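Local coordinates for ABC transporter substrate-binding protein (Rhizobium radiobacter, PDB 6TFX), which binds mannopinic acid as the solute-binding protein of an ABC transporter, and so probably delivers this mannityl-opine for import, at residues D19-T24 with L95-D100. Numbering follows the deposited sequence.
Sequences DPHFAT and LDKARD. With N72 ((2~{R})-2-[[(3~{R},4~{R},5~{S})-3,4,5,6-tetrakis(oxidanyl)-2-oxidanylidene-hexyl]amino]pentanedioic acid), chain C.
An Asx turn at Asp19-His21, in the loop that leads to the opine pocket, meets the C-terminal end of helix 88-98 through Lys97, whose ammonium is held by Asp19 and His21. Lys97 NZ forms a salt bridge with Asp19 OD2 at 2.8 Å, taken on the syn lone pair, and donates at 2.8 Å to His21 ND1, lying only 5° out of the imidazole plane. With NZ as the donor, ND1 probably acts as the unprotonated acceptor nitrogen. The lysine runs extended past the ND1 edge of the ring and bends at its last torsion (chi4 -63°), bringing NZ between carboxylate and imidazole. Ala98 packs over one face of the same imidazole, its CA 3.8 Å above the plane near the rim and its CB 3.6 Å from His21 NE2. In the Asx turn itself, His21 N donates to Asp19 OD1 at 2.8 Å from above the carboxylate plane, which fixes the carboxylate while its other oxygen faces the lysine. In this family 5 solute-binding protein the loop 19-24 joins strand 5-10 to helix 26-35, and its far end reaches the ligand: Thr24 CG2 lies 3.4 Å from N72 OE2. Phe22 CE2 approaches Lys97 NZ obliquely at 4.1 Å. The buried ammonium also donates to Arg103 O and makes a cation-pi contact with Phe153, while Ala105 shares a backbone hydrogen bond with His21.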
ATOM      1  N   ASP A  19      -2.437   7.605  12.355  1.00 18.59           N
ATOM      2  CA  ASP A  19      -2.294   6.463  13.254  1.00 17.15           C
ATOM      3  C   ASP A  19      -1.787   5.374  12.299  1.00 18.60           C
ATOM      4  O   ASP A  19      -2.461   5.056  11.310  1.00 18.35           O
ATOM      5  CB  ASP A  19      -3.638   6.053  13.888  1.00 18.15           C
ATOM      6  CG  ASP A  19      -3.612   4.749  14.684  1.00 21.61           C
ATOM      7  OD1 ASP A  19      -2.671   3.946  14.492  1.00 21.64           O
ATOM      8  OD2 ASP A  19      -4.551   4.514  15.468  1.00 20.89           O
ATOM      9  N   PRO A  20      -0.579   4.819  12.515  1.00 17.97           N
ATOM     10  CA  PRO A  20      -0.045   3.845  11.559  1.00 16.95           C
ATOM     11  C   PRO A  20      -0.863   2.576  11.421  1.00 21.22           C
ATOM     12  O   PRO A  20      -0.728   1.870  10.410  1.00 20.96           O
ATOM     13  CB  PRO A  20       1.358   3.538  12.112  1.00 19.73           C
ATOM     14  CG  PRO A  20       1.298   3.884  13.547  1.00 22.36           C
ATOM     15  CD  PRO A  20       0.373   5.067  13.622  1.00 19.15           C
ATOM     16  N   HIS A  21      -1.705   2.275  12.438  1.00 16.04           N
ATOM     17  CA  HIS A  21      -2.535   1.066  12.353  1.00 16.65           C
ATOM     18  C   HIS A  21      -3.745   1.242  11.421  1.00 19.44           C
ATOM     19  O   HIS A  21      -4.469   0.268  11.185  1.00 18.69           O
ATOM     20  CB  HIS A  21      -2.985   0.584  13.740  1.00 18.96           C
ATOM     21  CG  HIS A  21      -1.835   0.301  14.662  1.00 23.23           C
ATOM     22  ND1 HIS A  21      -1.809   0.792  15.952  1.00 26.09           N
ATOM     23  CD2 HIS A  21      -0.690  -0.378  14.431  1.00 25.65           C
ATOM     24  CE1 HIS A  21      -0.656   0.390  16.470  1.00 25.73           C
ATOM     25  NE2 HIS A  21       0.044  -0.326  15.601  1.00 25.71           N
ATOM     26  N   PHE A  22      -3.964   2.479  10.906  1.00 16.10           N
ATOM     27  CA  PHE A  22      -5.066   2.785   9.986  1.00 16.47           C
ATOM     28  C   PHE A  22      -4.608   3.404   8.672  1.00 19.21           C
ATOM     29  O   PHE A  22      -5.347   3.344   7.702  1.00 18.50           O
ATOM     30  CB  PHE A  22      -6.130   3.675  10.629  1.00 17.30           C
ATOM     31  CG  PHE A  22      -6.890   2.948  11.700  1.00 17.58           C
ATOM     32  CD1 PHE A  22      -7.962   2.114  11.373  1.00 19.26           C
ATOM     33  CD2 PHE A  22      -6.590   3.149  13.048  1.00 18.92           C
ATOM     34  CE1 PHE A  22      -8.683   1.445  12.382  1.00 20.43           C
ATOM     35  CE2 PHE A  22      -7.331   2.508  14.053  1.00 21.79           C
ATOM     36  CZ  PHE A  22      -8.369   1.664  13.709  1.00 21.24           C
ATOM     37  N   ALA A  23      -3.434   4.057   8.656  1.00 15.70           N
ATOM     38  CA  ALA A  23      -2.985   4.761   7.457  1.00 16.10           C
ATOM     39  C   ALA A  23      -2.900   3.792   6.279  1.00 18.46           C
ATOM     40  O   ALA A  23      -2.183   2.791   6.356  1.00 18.73           O
ATOM     41  CB  ALA A  23      -1.645   5.435   7.720  1.00 16.42           C
ATOM     42  N   THR A  24      -3.691   4.083   5.221  1.00 16.21           N
ATOM     43  CA  THR A  24      -3.851   3.208   4.054  1.00 15.26           C
ATOM     44  C   THR A  24      -3.536   3.880   2.727  1.00 16.85           C
ATOM     45  O   THR A  24      -2.934   3.246   1.862  1.00 17.87           O
ATOM     46  CB  THR A  24      -5.285   2.664   4.063  1.00 22.64           C
ATOM     47  OG1 THR A  24      -5.506   1.954   5.289  1.00 18.71           O
ATOM     48  CG2 THR A  24      -5.589   1.760   2.870  1.00 23.50           C
ATOM     49  N   LEU A  95       1.828  -3.429  19.494  1.00 15.83           N
ATOM     50  CA  LEU A  95       1.577  -4.708  18.801  1.00 16.72           C
ATOM     51  C   LEU A  95       0.245  -5.303  19.208  1.00 19.69           C
ATOM     52  O   LEU A  95      -0.457  -5.852  18.356  1.00 19.60           O
ATOM     53  CB  LEU A  95       2.731  -5.696  19.012  1.00 17.38           C
ATOM     54  CG  LEU A  95       4.037  -5.258  18.359  1.00 20.83           C
ATOM     55  CD1 LEU A  95       5.115  -6.304  18.601  1.00 19.84           C
ATOM     56  CD2 LEU A  95       3.876  -5.043  16.813  1.00 24.05           C
ATOM     57  N   ASP A  96      -0.176  -5.101  20.493  1.00 15.91           N
ATOM     58  CA  ASP A  96      -1.501  -5.609  20.849  1.00 15.75           C
ATOM     59  C   ASP A  96      -2.580  -4.793  20.146  1.00 18.17           C
ATOM     60  O   ASP A  96      -3.658  -5.321  19.851  1.00 20.73           O
ATOM     61  CB  ASP A  96      -1.731  -5.536  22.363  1.00 18.23           C
ATOM     62  CG  ASP A  96      -1.017  -6.616  23.148  1.00 27.65           C
ATOM     63  OD1 ASP A  96      -0.535  -7.603  22.515  1.00 25.37           O
ATOM     64  OD2 ASP A  96      -0.950  -6.494  24.399  1.00 31.91           O
ATOM     65  N   LYS A  97      -2.321  -3.488  19.931  1.00 16.91           N
ATOM     66  CA  LYS A  97      -3.274  -2.629  19.218  1.00 16.47           C
ATOM     67  C   LYS A  97      -3.321  -3.073  17.741  1.00 18.75           C
ATOM     68  O   LYS A  97      -4.402  -3.297  17.221  1.00 17.58           O
ATOM     69  CB  LYS A  97      -2.876  -1.153  19.326  1.00 19.05           C
ATOM     70  CG  LYS A  97      -3.866  -0.206  18.656  1.00 19.38           C
ATOM     71  CD  LYS A  97      -3.445   1.246  18.878  1.00 18.61           C
ATOM     72  CE  LYS A  97      -4.329   2.225  18.137  1.00 21.08           C
ATOM     73  NZ  LYS A  97      -4.256   2.031  16.661  1.00 21.92           N
ATOM     74  N   ALA A  98      -2.146  -3.279  17.111  1.00 17.39           N
ATOM     75  CA  ALA A  98      -2.048  -3.689  15.706  1.00 18.49           C
ATOM     76  C   ALA A  98      -2.805  -4.992  15.436  1.00 20.53           C
ATOM     77  O   ALA A  98      -3.397  -5.132  14.371  1.00 21.34           O
ATOM     78  CB  ALA A  98      -0.580  -3.875  15.336  1.00 19.83           C
ATOM     79  N   ARG A  99      -2.778  -5.935  16.387  1.00 16.74           N
ATOM     80  CA  ARG A  99      -3.403  -7.241  16.199  1.00 17.41           C
ATOM     81  C   ARG A  99      -4.870  -7.320  16.634  1.00 19.58           C
ATOM     82  O   ARG A  99      -5.472  -8.390  16.551  1.00 18.65           O
ATOM     83  CB  ARG A  99      -2.563  -8.345  16.853  1.00 20.27           C
ATOM     84  CG  ARG A  99      -2.558  -8.370  18.364  1.00 23.04           C
ATOM     85  CD  ARG A  99      -1.279  -9.073  18.808  1.00 22.54           C
ATOM     86  NE  ARG A  99      -1.251  -9.320  20.254  1.00 26.56           N
ATOM     87  CZ  ARG A  99      -1.725 -10.414  20.836  1.00 35.58           C
ATOM     88  NH1 ARG A  99      -2.291 -11.371  20.110  1.00 25.75           N
ATOM     89  NH2 ARG A  99      -1.645 -10.560  22.151  1.00 32.76           N
ATOM     90  N   ASP A 100      -5.456  -6.171  17.039  1.00 18.15           N
ATOM     91  CA  ASP A 100      -6.838  -6.087  17.492  1.00 18.55           C
ATOM     92  C   ASP A 100      -7.740  -5.572  16.362  1.00 21.87           C
ATOM     93  O   ASP A 100      -7.580  -4.415  15.962  1.00 21.30           O
ATOM     94  CB  ASP A 100      -6.906  -5.138  18.700  1.00 19.70           C
ATOM     95  CG  ASP A 100      -8.281  -5.014  19.338  1.00 26.05           C
ATOM     96  OD1 ASP A 100      -9.268  -5.533  18.748  1.00 24.61           O
ATOM     97  OD2 ASP A 100      -8.376  -4.384  20.412  1.00 26.02           O
TER
HETATM   98  OAB N72 C 601      -2.781   4.435 -12.169  1.00 21.50           O
HETATM   99  CAF N72 C 601      -3.008   3.585 -11.027  1.00 20.18           C
HETATM  100  CAG N72 C 601      -3.045   4.277  -9.623  1.00 24.02           C
HETATM  101  OAC N72 C 601      -2.515   5.563  -9.628  1.00 19.48           O
HETATM  102  CAH N72 C 601      -2.640   3.302  -8.516  1.00 18.82           C
HETATM  103  OAM N72 C 601      -2.010   2.109  -8.791  1.00 15.25           O
HETATM  104  CAI N72 C 601      -1.842   3.456  -7.236  1.00 24.60           C
HETATM  105  OAD N72 C 601      -0.855   4.454  -7.381  1.00 17.85           O
HETATM  106  CAJ N72 C 601      -2.727   3.501  -6.014  1.00 17.64           C
HETATM  107  OAE N72 C 601      -3.860   2.961  -6.083  1.00 16.87           O
HETATM  108  CAK N72 C 601      -2.257   4.251  -4.735  1.00 16.54           C
HETATM  109  N   N72 C 601      -1.985   3.328  -3.660  1.00 16.42           N
HETATM  110  CA  N72 C 601      -2.747   3.314  -2.469  1.00 24.14           C
HETATM  111  C   N72 C 601      -4.046   4.070  -2.436  1.00 18.56           C
HETATM  112  O   N72 C 601      -5.270   3.733  -2.690  1.00 16.41           O
HETATM  113  CB  N72 C 601      -2.784   1.894  -1.896  1.00 20.82           C
HETATM  114  CG  N72 C 601      -3.924   1.487  -0.963  1.00 16.80           C
HETATM  115  CD  N72 C 601      -3.531   0.395   0.035  1.00 18.84           C
HETATM  116  OE1 N72 C 601      -2.338   0.278   0.465  1.00 17.16           O
HETATM  117  OE2 N72 C 601      -4.420  -0.386   0.442  1.00 16.65           O
HETATM  118  OXT N72 C 601      -3.689   5.186  -2.016  1.00 17.33           O